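PDB 2QMI: Pbp related beta-lactamase from Pyrococcus abyssi, which probably acts as a serine peptidase of the penicillin-binding protein and beta-lactamase family, working as a self-compartmentalizing octamer. Local coordinates for residues A[3-8]-A[348-353]; A[97-102]-A[152-157]; A[190-195]-A[256-261]; A[16-21]-A[214-219]. All coordinates share one frame; numbering follows the deposited sequence.

Overall arrangement
Interaction 1 ties the start of helix 3-16 to helix 350-353, joining the first helix of the beta-lactamase-like region to the connection toward the C-terminal barrel. Interactions 2, 3 and 4 fall within the stretch of chain it spans. Interaction 4 uses the other end of helix 3-16; the centres of interactions 1 and 4 are about 24 Å apart. Interaction 2 closes before interaction 3 opens, their centres about 30 Å apart; interaction 3 alternates along the chain with interaction 4. Interactions 1 and 2 lie on opposite sides of the chain's centre, their own centres about 42 Å apart. Interactions 1 and 4 thus hold the first helix at both ends, where a second subunit of the octamer packs.

Interaction 1: residues A[3-8]-A[348-353]; sequences VGKLES and KNPEKE
Lys5, in the first turns of helix 3-16, faces the residues that open the short helix 350-353; no hydrogen bond joins the segments, and the touches are between side chains. Lys5 does the reaching. With its CG anti to the backbone N (chi1 -176°) the chain runs out from the helix almost straight, and it bends only at its last torsion, chi4 67°, which swings the ammonium group round beside Glu351. On the way Lys5 passes Pro350 at a slant, its CE 4.0 Å from Pro350 CD. At the end Lys5 NZ lies 3.6 Å from Glu351 CG, the lysine and glutamate chains running antiparallel alongside one another. The carboxylate is not the partner of the lysine: Lys5 NZ and Glu351 OE2 are 4.6 Å apart, too far for a salt bridge, though a mild attraction is possible, and Glu351 OE2 is hydrogen-bonded to Tyr340 of helix 334-345. The contact joins the first helix of the beta-lactamase-like fold to the segment leading into the octamerisation domain. Asn349 is the N-cap of helix 350-353, its OD1 taking a weak capping bond from Glu351 N at 2.8 Å, while its backbone O accepts from both Lys352 N and Glu353 N. The same Asn349 OD1 lies 4.2 Å from Lys5 NZ, the amide side chain standing roughly perpendicular to the lysine. Tyr340 also packs against Lys5, Leu6 and Pro350, whereas Glu7 and Ser8 of helix 3-16 pack on Ala141 of the second subunit.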
loop_
_atom_site.group_PDB
_atom_site.type_symbol
_atom_site.label_atom_id
_atom_site.label_comp_id
_atom_site.label_asym_id
_atom_site.label_seq_id
_atom_site.Cartn_x
_atom_site.Cartn_y
_atom_site.Cartn_z
ATOM N N VAL A 3 46.878 20.211 -12.778
ATOM C CA VAL A 3 46.257 18.908 -12.534
ATOM C C VAL A 3 45.469 18.828 -11.224
ATOM O O VAL A 3 44.404 18.214 -11.180
ATOM C CB VAL A 3 47.300 17.763 -12.540
ATOM C CG1 VAL A 3 48.177 17.867 -13.776
ATOM C CG2 VAL A 3 48.135 17.807 -11.282
ATOM N N GLY A 4 45.990 19.432 -10.162
ATOM C CA GLY A 4 45.286 19.399 -8.892
ATOM C C GLY A 4 43.874 19.928 -9.057
ATOM O O GLY A 4 42.909 19.363 -8.531
ATOM N N LYS A 5 43.754 21.017 -9.805
ATOM C CA LYS A 5 42.467 21.638 -10.066
ATOM C C LYS A 5 41.595 20.684 -10.907
ATOM O O LYS A 5 40.401 20.518 -10.646
ATOM C CB LYS A 5 42.709 22.965 -10.795
ATOM C CG LYS A 5 41.488 23.832 -11.072
ATOM C CD LYS A 5 41.958 25.186 -11.621
ATOM C CE LYS A 5 40.823 26.044 -12.170
ATOM N NZ LYS A 5 39.880 26.506 -11.131
ATOM N N LEU A 6 42.197 20.039 -11.902
ATOM C CA LEU A 6 41.445 19.121 -12.756
ATOM C C LEU A 6 40.971 17.863 -12.024
ATOM O O LEU A 6 39.795 17.507 -12.090
ATOM C CB LEU A 6 42.280 18.719 -13.971
ATOM C CG LEU A 6 41.610 17.696 -14.898
ATOM C CD1 LEU A 6 40.310 18.261 -15.428
ATOM C CD2 LEU A 6 42.542 17.346 -16.042
ATOM N N GLU A 7 41.884 17.192 -11.329
ATOM C CA GLU A 7 41.531 15.975 -10.606
ATOM C C GLU A 7 40.495 16.274 -9.520
ATOM O O GLU A 7 39.535 15.517 -9.326
ATOM C CB GLU A 7 42.786 15.349 -9.991
ATOM C CG GLU A 7 43.938 15.227 -10.974
ATOM C CD GLU A 7 45.014 14.249 -10.526
ATOM O OE1 GLU A 7 45.365 14.234 -9.326
ATOM O OE2 GLU A 7 45.520 13.497 -11.384
ATOM N N SER A 8 40.695 17.386 -8.817
ATOM C CA SER A 8 39.778 17.807 -7.764
ATOM C C SER A 8 38.377 17.909 -8.367
ATOM O O SER A 8 37.409 17.351 -7.846
ATOM C CB SER A 8 40.211 19.172 -7.215
ATOM O OG SER A 8 39.599 19.450 -5.970
ATOM N N LYS A 348 42.816 29.384 -19.725
ATOM C CA LYS A 348 41.603 30.085 -19.306
ATOM C C LYS A 348 40.954 29.424 -18.093
ATOM O O LYS A 348 41.061 28.212 -17.915
ATOM C CB LYS A 348 40.586 30.130 -20.447
ATOM C CG LYS A 348 41.046 30.946 -21.637
ATOM C CD LYS A 348 39.864 31.442 -22.435
ATOM C CE LYS A 348 40.273 32.614 -23.316
ATOM N NZ LYS A 348 41.461 32.230 -24.106
ATOM N N ASN A 349 40.284 30.224 -17.267
ATOM C CA ASN A 349 39.606 29.704 -16.081
ATOM C C ASN A 349 38.253 29.106 -16.491
ATOM O O ASN A 349 37.331 29.829 -16.886
ATOM C CB ASN A 349 39.375 30.817 -15.054
ATOM C CG ASN A 349 38.808 30.289 -13.747
ATOM O OD1 ASN A 349 38.102 29.271 -13.730
ATOM N ND2 ASN A 349 39.102 30.978 -12.643
ATOM N N PRO A 350 38.114 27.777 -16.380
ATOM C CA PRO A 350 36.866 27.104 -16.752
ATOM C C PRO A 350 35.704 27.521 -15.865
ATOM O O PRO A 350 34.571 27.662 -16.329
ATOM C CB PRO A 350 37.217 25.631 -16.590
ATOM C CG PRO A 350 38.130 25.652 -15.401
ATOM C CD PRO A 350 39.032 26.839 -15.704
ATOM N N GLU A 351 35.997 27.718 -14.586
ATOM C CA GLU A 351 34.990 28.116 -13.611
ATOM C C GLU A 351 34.276 29.418 -13.990
ATOM O O GLU A 351 33.242 29.753 -13.409
ATOM C CB GLU A 351 35.642 28.272 -12.228
ATOM C CG GLU A 351 36.358 27.021 -11.693
ATOM C CD GLU A 351 35.391 25.933 -11.243
ATOM O OE1 GLU A 351 34.368 26.269 -10.602
ATOM O OE2 GLU A 351 35.654 24.737 -11.509
ATOM N N LYS A 352 34.810 30.147 -14.967
ATOM C CA LYS A 352 34.202 31.415 -15.380
ATOM C C LYS A 352 33.906 31.529 -16.875
ATOM O O LYS A 352 33.036 32.310 -17.274
ATOM C CB LYS A 352 35.103 32.594 -14.975
ATOM C CG LYS A 352 35.280 32.782 -13.468
ATOM C CD LYS A 352 36.025 34.087 -13.146
ATOM C CE LYS A 352 36.076 34.348 -11.630
ATOM N NZ LYS A 352 36.639 35.696 -11.295
ATOM N N GLU A 353 34.626 30.761 -17.692
ATOM C CA GLU A 353 34.461 30.804 -19.149
ATOM C C GLU A 353 33.510 29.756 -19.733
ATOM O O GLU A 353 33.039 29.909 -20.860
ATOM C CB GLU A 353 35.831 30.669 -19.832
ATOM C CG GLU A 353 36.847 31.741 -19.438
ATOM C CD GLU A 353 36.911 32.889 -20.424
ATOM O OE1 GLU A 353 37.403 32.680 -21.551
ATOM O OE2 GLU A 353 36.471 34.009 -20.077
#

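Interaction 2: residues A[97-102]-A[152-157]; sequences EPVTVH and AKPGER
Pro154 carries this contact from the side of 152-157, its ring set against the extended run Glu97 to Val99 that leads into helix 101-105. The apolar part is small. Pro154 CG meets Val99 CG2 at 3.9 Å; with CG1 anti to the backbone N (chi1 169°), CG2 lies beside that nitrogen and is the methyl that meets the ring. Next to this, Pro154 CD lies 4.0 Å from Glu97 CB, but the glutamate bends at chi2 and its carboxylate leads away from the contact.

The remaining touches are between the ring and backbone carbonyls: Pro154 CG sits 3.6 Å from Glu97 O and 3.8 Å from Pro98 O.

Polar bonds shape each segment from within. Residues Lys153 to Glu156 form a type II beta turn, closed by Glu156 N to Lys153 O at 3.2 Å, with Pro154 and Gly155 at its two central positions. A weak bond from Lys153 N to Glu156 OE1 spans the same turn. In the other segment, Thr100 is the N-cap of helix 101-105, its OG1 accepting weakly from His102 N.

Beyond the segments, Thr100 OG1 accepts from His103 N as well, Gly155 is joined by a backbone bond to Ser108, and His103 of helix 101-105 packs on Pro154. The contact joins the lead-in to that helix to the turn in the loop between helices 136-142 and 162-176 of the beta-lactamase-like domain.

With no salt bridge (Glu97 OE2 and Lys153 NZ stay 6.5 Å apart) and no hydrogen bond between the segments, the contact rests on van der Waals packing of the Pro154 ring, whose place in the turn probably limits its movement.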
loop_
_atom_site.group_PDB
_atom_site.type_symbol
_atom_site.label_atom_id
_atom_site.label_comp_id
_atom_site.label_asym_id
_atom_site.label_seq_id
_atom_site.Cartn_x
_atom_site.Cartn_y
_atom_site.Cartn_z
ATOM N N GLU A 97 13.963 14.777 -55.186
ATOM C CA GLU A 97 15.398 15.067 -55.139
ATOM C C GLU A 97 16.170 13.975 -54.388
ATOM O O GLU A 97 15.796 13.579 -53.285
ATOM C CB GLU A 97 15.643 16.424 -54.463
ATOM C CG GLU A 97 15.258 17.647 -55.295
ATOM C CD GLU A 97 16.032 17.722 -56.607
ATOM O OE1 GLU A 97 17.226 17.345 -56.607
ATOM O OE2 GLU A 97 15.451 18.164 -57.630
ATOM N N PRO A 98 17.273 13.483 -54.981
ATOM C CA PRO A 98 18.121 12.434 -54.400
ATOM C C PRO A 98 18.951 12.774 -53.155
ATOM O O PRO A 98 19.508 13.865 -53.032
ATOM C CB PRO A 98 19.013 12.034 -55.571
ATOM C CG PRO A 98 19.155 13.328 -56.328
ATOM C CD PRO A 98 17.730 13.823 -56.339
ATOM N N VAL A 99 19.028 11.813 -52.235
ATOM C CA VAL A 99 19.825 11.962 -51.022
ATOM C C VAL A 99 21.221 11.464 -51.397
ATOM O O VAL A 99 21.366 10.363 -51.935
ATOM C CB VAL A 99 19.273 11.093 -49.861
ATOM C CG1 VAL A 99 20.267 11.071 -48.714
ATOM C CG2 VAL A 99 17.931 11.632 -49.388
ATOM N N THR A 100 22.245 12.269 -51.122
ATOM C CA THR A 100 23.620 11.899 -51.468
ATOM C C THR A 100 24.455 11.479 -50.263
ATOM O O THR A 100 24.046 11.676 -49.115
ATOM C CB THR A 100 24.352 13.065 -52.136
ATOM O OG1 THR A 100 24.532 14.112 -51.178
ATOM C CG2 THR A 100 23.555 13.592 -53.325
ATOM N N VAL A 101 25.633 10.917 -50.534
ATOM C CA VAL A 101 26.546 10.483 -49.477
ATOM C C VAL A 101 26.886 11.679 -48.584
ATOM O O VAL A 101 27.124 11.535 -47.383
ATOM C CB VAL A 101 27.867 9.923 -50.063
ATOM C CG1 VAL A 101 28.787 9.473 -48.932
ATOM C CG2 VAL A 101 27.573 8.761 -51.001
ATOM N N HIS A 102 26.908 12.858 -49.196
ATOM C CA HIS A 102 27.199 14.098 -48.498
ATOM C C HIS A 102 26.066 14.415 -47.535
ATOM O O HIS A 102 26.310 14.792 -46.389
ATOM C CB HIS A 102 27.347 15.243 -49.505
ATOM C CG HIS A 102 27.443 16.595 -48.871
ATOM N ND1 HIS A 102 28.561 17.018 -48.186
ATOM C CD2 HIS A 102 26.551 17.612 -48.804
ATOM C CE1 HIS A 102 28.354 18.238 -47.726
ATOM N NE2 HIS A 102 27.142 18.621 -48.086
ATOM N N ALA A 152 11.759 17.900 -45.343
ATOM C CA ALA A 152 12.389 18.949 -46.141
ATOM C C ALA A 152 13.219 18.297 -47.248
ATOM O O ALA A 152 13.477 17.094 -47.205
ATOM C CB ALA A 152 13.284 19.829 -45.255
ATOM N N LYS A 153 13.627 19.088 -48.240
ATOM C CA LYS A 153 14.446 18.575 -49.337
ATOM C C LYS A 153 15.853 18.336 -48.818
ATOM O O LYS A 153 16.289 18.989 -47.878
ATOM C CB LYS A 153 14.522 19.581 -50.494
ATOM C CG LYS A 153 13.228 19.759 -51.265
ATOM C CD LYS A 153 13.363 20.816 -52.350
ATOM C CE LYS A 153 12.011 21.100 -52.999
ATOM N NZ LYS A 153 12.066 22.254 -53.955
ATOM N N PRO A 154 16.581 17.390 -49.429
ATOM C CA PRO A 154 17.950 17.086 -49.013
ATOM C C PRO A 154 18.825 18.340 -48.949
ATOM O O PRO A 154 18.831 19.153 -49.877
ATOM C CB PRO A 154 18.424 16.122 -50.096
ATOM C CG PRO A 154 17.174 15.367 -50.425
ATOM C CD PRO A 154 16.140 16.469 -50.494
ATOM N N GLY A 155 19.552 18.499 -47.848
ATOM C CA GLY A 155 20.435 19.638 -47.707
ATOM C C GLY A 155 19.855 20.928 -47.167
ATOM O O GLY A 155 20.591 21.895 -46.991
ATOM N N GLU A 156 18.556 20.967 -46.901
ATOM C CA GLU A 156 17.950 22.184 -46.375
ATOM C C GLU A 156 17.959 22.255 -44.846
ATOM O O GLU A 156 18.061 23.346 -44.285
ATOM C CB GLU A 156 16.510 22.344 -46.896
ATOM C CG GLU A 156 16.400 22.362 -48.431
ATOM C CD GLU A 156 15.029 22.801 -48.942
ATOM O OE1 GLU A 156 14.009 22.434 -48.318
ATOM O OE2 GLU A 156 14.973 23.507 -49.980
ATOM N N ARG A 157 17.861 21.112 -44.166
ATOM C CA ARG A 157 17.848 21.119 -42.699
ATOM C C ARG A 157 18.645 20.009 -42.025
ATOM O O ARG A 157 18.932 18.974 -42.622
ATOM C CB ARG A 157 16.401 21.091 -42.176
ATOM C CG ARG A 157 15.656 22.402 -42.378
ATOM C CD ARG A 157 14.250 22.352 -41.817
ATOM N NE ARG A 157 14.219 22.147 -40.374
ATOM C CZ ARG A 157 13.102 22.169 -39.648
ATOM N NH1 ARG A 157 11.932 22.392 -40.240
ATOM N NH2 ARG A 157 13.148 21.957 -38.334
#

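Interaction 3: residues A[190-195]-A[256-261]; sequences EPLGMN and ESIVSK
Ile258 CD1 is the meeting point of this contact, touching two consecutive side chains of 190-195. Leu192 CD1 comes closest, 3.7 Å from Ile258 CD1, and also lies 3.9 Å from Ile258 CG1. Pro191 CG stands 3.9 Å from Ile258 CD1. Both side chains lie crosswise to that of Ile258, and its CG1 branch, lying beside the backbone N (chi1 -41°), is the one that carries the methyl to them.

Behind this apolar shell, each backbone is held in shape. Glu190 to Gly193 form a type I beta turn, and Gly193, at positive phi, takes the C-prime place of a Schellman motif, with Met194 N to Leu189 O and Gly193 N to Glu190 O, at the close of the helix. Across the contact, Glu256 OE2 uses its anti lone pair to accept from Lys261 N at 2.9 Å (N-H...O angle 165°), drawing the loop together just as helix 261-267 begins.

Further out, helix 241-252 contributes Tyr247 against Leu192 and Met250 against Ile258, while Ile188 of helix 180-189 also packs on Ile258. The contact therefore joins the turn that follows helix 180-189 to the loop between helices 241-252 and 261-267.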
loop_
_atom_site.group_PDB
_atom_site.type_symbol
_atom_site.label_atom_id
_atom_site.label_comp_id
_atom_site.label_asym_id
_atom_site.label_seq_id
_atom_site.Cartn_x
_atom_site.Cartn_y
_atom_site.Cartn_z
ATOM N N GLU A 190 44.532 -0.606 -37.386
ATOM C CA GLU A 190 45.870 -1.198 -37.408
ATOM C C GLU A 190 46.935 -0.203 -37.872
ATOM O O GLU A 190 47.968 -0.061 -37.231
ATOM C CB GLU A 190 45.876 -2.476 -38.263
ATOM C CG GLU A 190 44.915 -3.540 -37.728
ATOM C CD GLU A 190 45.020 -4.891 -38.430
ATOM O OE1 GLU A 190 44.980 -4.929 -39.682
ATOM O OE2 GLU A 190 45.125 -5.924 -37.718
ATOM N N PRO A 191 46.701 0.504 -38.987
ATOM C CA PRO A 191 47.717 1.466 -39.423
ATOM C C PRO A 191 47.926 2.602 -38.423
ATOM O O PRO A 191 48.961 3.278 -38.439
ATOM C CB PRO A 191 47.176 1.964 -40.768
ATOM C CG PRO A 191 45.694 1.711 -40.672
ATOM C CD PRO A 191 45.635 0.378 -39.991
ATOM N N LEU A 192 46.944 2.813 -37.548
ATOM C CA LEU A 192 47.035 3.870 -36.541
ATOM C C LEU A 192 47.572 3.331 -35.213
ATOM O O LEU A 192 47.798 4.092 -34.273
ATOM C CB LEU A 192 45.662 4.517 -36.329
ATOM C CG LEU A 192 45.516 6.003 -36.659
ATOM C CD1 LEU A 192 46.216 6.340 -37.971
ATOM C CD2 LEU A 192 44.029 6.346 -36.731
ATOM N N GLY A 193 47.766 2.020 -35.139
ATOM C CA GLY A 193 48.295 1.408 -33.929
ATOM C C GLY A 193 47.313 1.141 -32.796
ATOM O O GLY A 193 47.726 0.816 -31.676
ATOM N N MET A 194 46.020 1.272 -33.080
ATOM C CA MET A 194 44.981 1.045 -32.081
ATOM C C MET A 194 44.672 -0.442 -31.980
ATOM O O MET A 194 43.737 -0.937 -32.616
ATOM C CB MET A 194 43.729 1.830 -32.465
ATOM C CG MET A 194 43.935 3.334 -32.349
ATOM S SD MET A 194 42.924 4.305 -33.451
ATOM C CE MET A 194 41.327 4.284 -32.545
ATOM N N ASN A 195 45.465 -1.142 -31.171
ATOM C CA ASN A 195 45.320 -2.580 -31.000
ATOM C C ASN A 195 44.357 -3.004 -29.902
ATOM O O ASN A 195 44.215 -4.197 -29.637
ATOM C CB ASN A 195 46.692 -3.209 -30.750
ATOM C CG ASN A 195 47.707 -2.832 -31.822
ATOM O OD1 ASN A 195 47.491 -3.071 -33.015
ATOM N ND2 ASN A 195 48.824 -2.240 -31.399
ATOM N N GLU A 256 49.055 11.917 -42.843
ATOM C CA GLU A 256 48.406 11.324 -44.010
ATOM C C GLU A 256 48.530 9.811 -44.202
ATOM O O GLU A 256 48.570 9.326 -45.333
ATOM C CB GLU A 256 48.897 12.059 -45.267
ATOM C CG GLU A 256 48.630 13.562 -45.206
ATOM C CD GLU A 256 49.225 14.334 -46.367
ATOM O OE1 GLU A 256 50.468 14.292 -46.531
ATOM O OE2 GLU A 256 48.453 14.992 -47.109
ATOM N N SER A 257 48.576 9.066 -43.106
ATOM C CA SER A 257 48.677 7.614 -43.174
ATOM C C SER A 257 47.369 6.994 -43.683
ATOM O O SER A 257 47.378 5.879 -44.213
ATOM C CB SER A 257 48.973 7.020 -41.788
ATOM O OG SER A 257 50.182 7.514 -41.239
ATOM N N ILE A 258 46.252 7.706 -43.512
ATOM C CA ILE A 258 44.942 7.188 -43.930
ATOM C C ILE A 258 44.386 7.914 -45.150
ATOM O O ILE A 258 43.881 7.284 -46.080
ATOM C CB ILE A 258 43.901 7.297 -42.777
ATOM C CG1 ILE A 258 44.553 6.915 -41.443
ATOM C CG2 ILE A 258 42.698 6.380 -43.058
ATOM C CD1 ILE A 258 45.193 5.552 -41.440
ATOM N N VAL A 259 44.457 9.242 -45.120
ATOM C CA VAL A 259 43.977 10.078 -46.218
ATOM C C VAL A 259 44.819 11.345 -46.280
ATOM O O VAL A 259 45.500 11.691 -45.315
ATOM C CB VAL A 259 42.492 10.518 -46.023
ATOM C CG1 VAL A 259 41.580 9.305 -45.940
ATOM C CG2 VAL A 259 42.358 11.386 -44.776
ATOM N N SER A 260 44.764 12.032 -47.420
ATOM C CA SER A 260 45.487 13.287 -47.602
ATOM C C SER A 260 44.859 14.358 -46.710
ATOM O O SER A 260 43.686 14.270 -46.338
ATOM C CB SER A 260 45.421 13.737 -49.065
ATOM O OG SER A 260 46.101 12.828 -49.914
ATOM N N LYS A 261 45.655 15.366 -46.375
ATOM C CA LYS A 261 45.230 16.465 -45.521
ATOM C C LYS A 261 44.033 17.215 -46.080
ATOM O O LYS A 261 43.234 17.777 -45.326
ATOM C CB LYS A 261 46.398 17.433 -45.314
ATOM C CG LYS A 261 47.096 17.843 -46.613
ATOM C CD LYS A 261 48.416 18.552 -46.326
ATOM C CE LYS A 261 49.303 18.601 -47.570
ATOM N NZ LYS A 261 48.647 19.336 -48.685
#

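Interaction 4: residues A[16-21]-A[214-219]; sequences ERKVPG and YILDKE
Pro20 packs obliquely against Tyr214, its CG reaching the CB and CD2 end of the side chain. Pro20 CG is 3.8 Å from Tyr214 CD2 and 3.9 Å from Tyr214 CB, so the proline meets the aromatic group near its root, the two side chains pointing opposite ways as they pass. Pro20 CB follows, 3.9 Å from Tyr214 CD2. With CG beside the backbone N (chi1 -71°), the tyrosine sends its hydroxyl well beyond the proline, where Tyr214 OH is hydrogen-bonded to Val43 N and to Glu44 OE1; those bonds hold the far end of the ring. The second touch is looser. Lys18 CD reaches to 4.1 Å from Leu216 CD1, the two side chains crossing at about a right angle, and the extended lysine chain brings its CD methylene to the leucine while Lys18 NZ makes a weak hydrogen bond to Gly220 O.

A Schellman motif closes helix 3-16, with Val19 N bonded to Met14 O and Lys18 N to Ala15 O; Lys18, at positive phi, is its C-prime residue. The chain then passes through Pro20 into strand 21-28 of the large antiparallel sheet, so the contact sets the link between the first helix and this sheet against strand 213-216 of the two-stranded hairpin. Val19 O accepts from Trp130 NE1 of the second subunit, while Lys218 packs on Ala396 of the third subunit and Glu219 on Arg395 of the fourth.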
loop_
_atom_site.group_PDB
_atom_site.type_symbol
_atom_site.label_atom_id
_atom_site.label_comp_id
_atom_site.label_asym_id
_atom_site.label_seq_id
_atom_site.Cartn_x
_atom_site.Cartn_y
_atom_site.Cartn_z
ATOM N N GLU A 16 29.152 13.733 -6.720
ATOM C CA GLU A 16 27.871 14.415 -6.852
ATOM C C GLU A 16 26.870 13.775 -7.809
ATOM O O GLU A 16 25.689 13.655 -7.488
ATOM C CB GLU A 16 28.102 15.869 -7.275
ATOM C CG GLU A 16 26.909 16.495 -7.984
ATOM C CD GLU A 16 27.238 17.841 -8.603
ATOM O OE1 GLU A 16 27.575 18.766 -7.832
ATOM O OE2 GLU A 16 27.160 17.972 -9.853
ATOM N N ARG A 17 27.330 13.371 -8.987
ATOM C CA ARG A 17 26.428 12.791 -9.982
ATOM C C ARG A 17 26.436 11.265 -9.963
ATOM O O ARG A 17 25.869 10.614 -10.852
ATOM C CB ARG A 17 26.808 13.325 -11.377
ATOM C CG ARG A 17 26.847 14.861 -11.474
ATOM C CD ARG A 17 25.438 15.481 -11.456
ATOM N NE ARG A 17 24.762 15.314 -12.743
ATOM C CZ ARG A 17 24.805 16.205 -13.732
ATOM N NH1 ARG A 17 24.171 15.962 -14.875
ATOM N NH2 ARG A 17 25.452 17.359 -13.561
ATOM N N LYS A 18 27.075 10.706 -8.938
ATOM C CA LYS A 18 27.197 9.263 -8.762
ATOM C C LYS A 18 27.702 8.520 -9.999
ATOM O O LYS A 18 27.013 7.647 -10.535
ATOM C CB LYS A 18 25.865 8.657 -8.309
ATOM C CG LYS A 18 26.029 7.245 -7.741
ATOM C CD LYS A 18 24.906 6.851 -6.783
ATOM C CE LYS A 18 25.288 5.585 -6.013
ATOM N NZ LYS A 18 24.254 5.131 -5.042
ATOM N N VAL A 19 28.907 8.865 -10.449
ATOM C CA VAL A 19 29.504 8.208 -11.610
ATOM C C VAL A 19 30.486 7.148 -11.097
ATOM O O VAL A 19 31.316 7.432 -10.238
ATOM C CB VAL A 19 30.263 9.216 -12.515
ATOM C CG1 VAL A 19 30.766 8.512 -13.768
ATOM C CG2 VAL A 19 29.348 10.385 -12.888
ATOM N N PRO A 20 30.399 5.914 -11.618
ATOM C CA PRO A 20 31.269 4.800 -11.215
ATOM C C PRO A 20 32.766 5.001 -11.506
ATOM O O PRO A 20 33.592 4.949 -10.599
ATOM C CB PRO A 20 30.699 3.609 -11.992
ATOM C CG PRO A 20 29.266 4.021 -12.291
ATOM C CD PRO A 20 29.432 5.475 -12.637
ATOM N N GLY A 21 33.097 5.211 -12.777
ATOM C CA GLY A 21 34.482 5.393 -13.172
ATOM C C GLY A 21 34.619 6.283 -14.395
ATOM O O GLY A 21 33.651 6.488 -15.125
ATOM N N TYR A 214 26.884 1.014 -16.631
ATOM C CA TYR A 214 25.998 1.301 -15.504
ATOM C C TYR A 214 24.891 2.292 -15.858
ATOM O O TYR A 214 25.102 3.281 -16.564
ATOM C CB TYR A 214 26.796 1.827 -14.303
ATOM C CG TYR A 214 27.636 0.765 -13.632
ATOM C CD1 TYR A 214 27.063 -0.155 -12.751
ATOM C CD2 TYR A 214 28.995 0.647 -13.916
ATOM C CE1 TYR A 214 27.827 -1.162 -12.174
ATOM C CE2 TYR A 214 29.764 -0.359 -13.349
ATOM C CZ TYR A 214 29.182 -1.259 -12.483
ATOM O OH TYR A 214 29.949 -2.271 -11.948
ATOM N N ILE A 215 23.701 1.981 -15.360
ATOM C CA ILE A 215 22.511 2.787 -15.551
ATOM C C ILE A 215 22.027 3.071 -14.138
ATOM O O ILE A 215 22.010 2.177 -13.301
ATOM C CB ILE A 215 21.423 1.999 -16.317
ATOM C CG1 ILE A 215 21.886 1.734 -17.746
ATOM C CG2 ILE A 215 20.118 2.764 -16.317
ATOM C CD1 ILE A 215 22.100 2.986 -18.559
ATOM N N LEU A 216 21.652 4.314 -13.869
ATOM C CA LEU A 216 21.176 4.699 -12.541
ATOM C C LEU A 216 19.652 4.568 -12.529
ATOM O O LEU A 216 18.975 5.206 -13.339
ATOM C CB LEU A 216 21.594 6.145 -12.270
ATOM C CG LEU A 216 21.755 6.673 -10.842
ATOM C CD1 LEU A 216 22.795 5.853 -10.097
ATOM C CD2 LEU A 216 22.184 8.138 -10.898
ATOM N N ASP A 217 19.106 3.736 -11.637
ATOM C CA ASP A 217 17.648 3.580 -11.599
ATOM C C ASP A 217 16.948 4.745 -10.907
ATOM O O ASP A 217 17.602 5.661 -10.403
ATOM C CB ASP A 217 17.210 2.235 -10.974
ATOM C CG ASP A 217 17.530 2.117 -9.489
ATOM O OD1 ASP A 217 17.369 3.105 -8.743
ATOM O OD2 ASP A 217 17.916 1.005 -9.061
ATOM N N LYS A 218 15.617 4.718 -10.916
ATOM C CA LYS A 218 14.821 5.785 -10.311
ATOM C C LYS A 218 15.019 5.883 -8.807
ATOM O O LYS A 218 14.808 6.944 -8.211
ATOM C CB LYS A 218 13.331 5.602 -10.654
ATOM C CG LYS A 218 12.904 4.162 -10.906
ATOM C CD LYS A 218 11.565 4.110 -11.655
ATOM C CE LYS A 218 11.205 2.676 -12.099
ATOM N NZ LYS A 218 11.182 1.718 -10.942
ATOM N N GLU A 219 15.428 4.775 -8.198
ATOM C CA GLU A 219 15.690 4.745 -6.767
ATOM C C GLU A 219 17.138 5.211 -6.521
ATOM O O GLU A 219 17.654 5.124 -5.403
ATOM C CB GLU A 219 15.478 3.322 -6.226
ATOM C CG GLU A 219 14.038 2.791 -6.344
ATOM C CD GLU A 219 13.566 2.577 -7.795
ATOM O OE1 GLU A 219 14.228 1.822 -8.546
ATOM O OE2 GLU A 219 12.513 3.159 -8.183
#